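Local coordinates for protein RNA 2'-o-ribose methyltransferase (PDB 1IPA) that probably transfers methyl groups to the ribose 2'-O of RNA, using an active site built around a deep trefoil knot, at residues V145-A148 and G149-L153; E219-R222 and A223-E227. All coordinates share one frame; numbering follows the deposited sequence.

Interaction 1: residues V145-A148 and G149-L153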
loop_
_atom_site.group_PDB
_atom_site.type_symbol
_atom_site.label_atom_id
_atom_site.label_comp_id
_atom_site.label_asym_id
_atom_site.label_seq_id
_atom_site.Cartn_x
_atom_site.Cartn_y
_atom_site.Cartn_z
ATOM N N VAL A 145 3.178 -4.382 -7.627
ATOM C CA VAL A 145 4.245 -4.135 -6.672
ATOM C C VAL A 145 4.589 -5.476 -6.079
ATOM O O VAL A 145 3.754 -6.115 -5.442
ATOM C CB VAL A 145 3.815 -3.203 -5.529
ATOM C CG1 VAL A 145 4.933 -3.106 -4.500
ATOM C CG2 VAL A 145 3.488 -1.831 -6.078
ATOM N N LEU A 146 5.811 -5.926 -6.307
ATOM C CA LEU A 146 6.213 -7.198 -5.760
ATOM C C LEU A 146 7.052 -6.904 -4.540
ATOM O O LEU A 146 8.114 -6.287 -4.635
ATOM C CB LEU A 146 7.013 -8.004 -6.789
ATOM C CG LEU A 146 6.315 -8.171 -8.136
ATOM C CD1 LEU A 146 7.153 -9.067 -9.031
ATOM C CD2 LEU A 146 4.922 -8.761 -7.926
ATOM N N VAL A 147 6.550 -7.334 -3.388
ATOM C CA VAL A 147 7.242 -7.129 -2.132
ATOM C C VAL A 147 8.008 -8.386 -1.728
ATOM O O VAL A 147 7.420 -9.459 -1.538
ATOM C CB VAL A 147 6.250 -6.772 -1.013
ATOM C CG1 VAL A 147 7.002 -6.573 0.298
ATOM C CG2 VAL A 147 5.473 -5.510 -1.393
ATOM N N ALA A 148 9.323 -8.250 -1.609
ATOM C CA ALA A 148 10.160 -9.366 -1.211
ATOM C C ALA A 148 10.258 -9.357 0.303
ATOM O O ALA A 148 11.198 -8.795 0.851
ATOM C CB ALA A 148 11.551 -9.235 -1.827
ATOM N N GLY A 149 9.278 -9.955 0.980
ATOM C CA GLY A 149 9.328 -9.999 2.432
ATOM C C GLY A 149 8.063 -9.780 3.253
ATOM O O GLY A 149 8.024 -8.880 4.101
ATOM N N GLY A 150 7.032 -10.588 3.026
ATOM C CA GLY A 150 5.813 -10.439 3.806
ATOM C C GLY A 150 5.036 -9.142 3.645
ATOM O O GLY A 150 5.606 -8.048 3.582
ATOM N N VAL A 151 3.713 -9.273 3.610
ATOM C CA VAL A 151 2.826 -8.132 3.442
ATOM C C VAL A 151 1.514 -8.336 4.227
ATOM O O VAL A 151 1.090 -9.466 4.455
ATOM C CB VAL A 151 2.510 -7.954 1.934
ATOM C CG1 VAL A 151 1.248 -8.724 1.569
ATOM C CG2 VAL A 151 2.407 -6.500 1.582
ATOM N N ASP A 152 0.892 -7.242 4.660
ATOM C CA ASP A 152 -0.385 -7.299 5.378
ATOM C C ASP A 152 -1.273 -6.268 4.705
ATOM O O ASP A 152 -1.209 -5.089 5.014
ATOM C CB ASP A 152 -0.229 -6.938 6.861
ATOM C CG ASP A 152 -1.555 -6.994 7.618
ATOM O OD1 ASP A 152 -2.599 -7.251 6.983
ATOM O OD2 ASP A 152 -1.568 -6.786 8.849
ATOM N N LEU A 153 -2.109 -6.725 3.785
ATOM C CA LEU A 153 -2.983 -5.839 3.028
ATOM C C LEU A 153 -4.168 -5.229 3.779
ATOM O O LEU A 153 -4.832 -4.341 3.257
ATOM C CB LEU A 153 -3.494 -6.580 1.791
ATOM C CG LEU A 153 -2.410 -7.257 0.942
ATOM C CD1 LEU A 153 -3.056 -8.062 -0.176
ATOM C CD2 LEU A 153 -1.462 -6.210 0.379
#
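V147 and G149 meet where strand 144-148 runs out into a loop. The polar part of the contact is a backbone bond. G149 N donates to V147 O over 3.2 Å, but the N-H points at the oxygen at only 126°, so the bond is weak. It closes an inverse gamma turn centred on A148. This tight turn bends the chain off the line of the strand. The two glycines that follow carry the bend further. G149, at phi 139°, and G150 both have positive phi, which suits glycine.

The side-chain part is van der Waals packing on the inner side of the bend. V147 points its side chain at the loop. Its CG1 stands anti to the backbone N (chi1 180°) and is turned to the glycines, 3.9 Å from G150 O. The apolar pair is V147 CG2 with V151 CG2, a loose contact of two methyl groups at 4.4 Å. The bend brings V151 close enough for this one methyl to meet V147, before the loop moves off. A148 takes the other side, with its CB directed away from the loop.

The strand belongs to the parallel sheet of the methyltransferase domain, where it pairs with strand 171-174 through V145 and V147 and with strand 117-122 through L146. V147 and V151 both rest on L130 of helix 127-140. Further along the loop, D152 forms a salt bridge with R23 of helix 20-26, which ties the loop to the N-terminal part of the chain.

Interaction 2: residues E219-R222 and A223-E227; sequences EGLR and AAWLE
The start of helix 223-228 is the site of this contact, with R222 at the N-cap position. E219, G220 and L221 match the end of the second conserved SpoU motif, which in relatives helps to build the cofactor site. The carbonyl of R222 opens the helix and accepts two weak backbone bonds. W225 N lies 3.1 Å from R222 O, with an N-H angle of 129°. L226 N lies 3.4 Å from R222 O and points at it more directly, at 155°. The next turn is regular, with E227 N 2.9 Å from A223 O.

Apolar side chains pack next to this start. L221 points at the helix, and its CB meets W225 CB at 4.0 Å and L226 CD2 at 4.3 Å. L226 also lays its CG beside R222 O, at 3.7 Å. W225 carries its CG beside its own backbone N (chi1 -68°), and the indole runs out from the side of the helix with its CD1 edge toward R222. R222 N lies at that edge, near the ring plane. L221 and W225 both pack on V122 of strand 117-122, and L226 reaches A192 of strand 190-193.

The R222 side chain leads away from the helix, extended from CG to NE. Its NH1 is 3.8 Å from E219 OE1. This oxygen sits off the plane of the guanidinium, so the attraction is one of charge and not a hydrogen bond. W225 NE1 bonds to E176, whose pairing with R222 NE is long and weak. The indole is therefore fixed by both a polar bond and buried packing, while the exposed arginine is probably held less firmly.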
loop_
_atom_site.group_PDB
_atom_site.type_symbol
_atom_site.label_atom_id
_atom_site.label_comp_id
_atom_site.label_asym_id
_atom_site.label_seq_id
_atom_site.Cartn_x
_atom_site.Cartn_y
_atom_site.Cartn_z
ATOM N N GLU A 219 19.850 1.024 3.658
ATOM C CA GLU A 219 20.673 -0.076 3.158
ATOM C C GLU A 219 20.547 -0.296 1.651
ATOM O O GLU A 219 19.548 0.067 1.031
ATOM C CB GLU A 219 20.301 -1.368 3.888
ATOM C CG GLU A 219 21.169 -2.564 3.539
ATOM C CD GLU A 219 20.722 -3.828 4.246
ATOM O OE1 GLU A 219 21.412 -4.863 4.112
ATOM O OE2 GLU A 219 19.678 -3.788 4.934
ATOM N N GLY A 220 21.574 -0.900 1.069
ATOM C CA GLY A 220 21.554 -1.171 -0.355
ATOM C C GLY A 220 20.984 -2.546 -0.654
ATOM O O GLY A 220 20.646 -3.305 0.255
ATOM N N LEU A 221 20.865 -2.862 -1.937
ATOM C CA LEU A 221 20.349 -4.156 -2.356
ATOM C C LEU A 221 21.482 -5.169 -2.262
ATOM O O LEU A 221 22.626 -4.852 -2.591
ATOM C CB LEU A 221 19.836 -4.080 -3.799
ATOM C CG LEU A 221 18.560 -3.276 -4.067
ATOM C CD1 LEU A 221 18.367 -3.089 -5.555
ATOM C CD2 LEU A 221 17.373 -3.997 -3.465
ATOM N N ARG A 222 21.165 -6.380 -1.803
ATOM C CA ARG A 222 22.164 -7.437 -1.678
ATOM C C ARG A 222 22.766 -7.742 -3.040
ATOM O O ARG A 222 22.211 -7.361 -4.071
ATOM C CB ARG A 222 21.535 -8.713 -1.117
ATOM C CG ARG A 222 20.795 -8.512 0.186
ATOM C CD ARG A 222 20.216 -9.823 0.703
ATOM N NE ARG A 222 19.307 -9.599 1.825
ATOM C CZ ARG A 222 19.647 -8.989 2.958
ATOM N NH1 ARG A 222 20.885 -8.537 3.131
ATOM N NH2 ARG A 222 18.745 -8.820 3.916
ATOM N N ALA A 223 23.900 -8.434 -3.041
ATOM C CA ALA A 223 24.581 -8.782 -4.283
ATOM C C ALA A 223 23.652 -9.560 -5.210
ATOM O O ALA A 223 23.665 -9.359 -6.424
ATOM C CB ALA A 223 25.837 -9.601 -3.984
ATOM N N ALA A 224 22.841 -10.439 -4.627
ATOM C CA ALA A 224 21.909 -11.251 -5.397
ATOM C C ALA A 224 21.117 -10.408 -6.391
ATOM O O ALA A 224 20.974 -10.787 -7.554
ATOM C CB ALA A 224 20.960 -11.979 -4.459
ATOM N N TRP A 225 20.604 -9.269 -5.934
ATOM C CA TRP A 225 19.825 -8.385 -6.800
ATOM C C TRP A 225 20.668 -7.657 -7.834
ATOM O O TRP A 225 20.219 -7.436 -8.954
ATOM C CB TRP A 225 19.046 -7.356 -5.973
ATOM C CG TRP A 225 17.971 -7.982 -5.158
ATOM C CD1 TRP A 225 18.066 -8.418 -3.870
ATOM C CD2 TRP A 225 16.658 -8.341 -5.609
ATOM N NE1 TRP A 225 16.900 -9.033 -3.493
ATOM C CE2 TRP A 225 16.018 -9.001 -4.539
ATOM C CE3 TRP A 225 15.964 -8.174 -6.820
ATOM C CZ2 TRP A 225 14.715 -9.495 -4.636
ATOM C CZ3 TRP A 225 14.668 -8.663 -6.919
ATOM C CH2 TRP A 225 14.056 -9.319 -5.828
ATOM N N LEU A 226 21.892 -7.296 -7.464
ATOM C CA LEU A 226 22.779 -6.582 -8.373
ATOM C C LEU A 226 23.335 -7.449 -9.502
ATOM O O LEU A 226 23.576 -6.964 -10.604
ATOM C CB LEU A 226 23.922 -5.940 -7.586
ATOM C CG LEU A 226 23.437 -4.939 -6.535
ATOM C CD1 LEU A 226 24.611 -4.184 -5.939
ATOM C CD2 LEU A 226 22.467 -3.968 -7.182
ATOM N N GLU A 227 23.529 -8.731 -9.227
ATOM C CA GLU A 227 24.043 -9.650 -10.227
ATOM C C GLU A 227 22.929 -10.060 -11.185
ATOM O O GLU A 227 23.183 -10.393 -12.340
ATOM C CB GLU A 227 24.631 -10.888 -9.542
ATOM C CG GLU A 227 25.793 -10.558 -8.610
ATOM C CD GLU A 227 26.309 -11.761 -7.838
ATOM O OE1 GLU A 227 25.533 -12.347 -7.048
ATOM O OE2 GLU A 227 27.495 -12.119 -8.017
#

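Both interactions lie in the SpoU methyltransferase part of the chain, and interaction 1 comes first. Their centres are about 18 Å apart, but their edges touch: A148 CB packs against W225 CZ2 at 4.2 Å. E176 of helix 176-185 bridges them, in contact with both A148 and W225. Strand 117-122 lies beside both. Interaction 1 runs off the end of strand 144-148, and interaction 2 lies in the connection that follows strand 210-214. Both strands belong to the same parallel sheet, so the two contacts sit at its C-terminal edge, although they are distant in sequence. In this family that edge carries the knotted cofactor site, which is probably nearby here too.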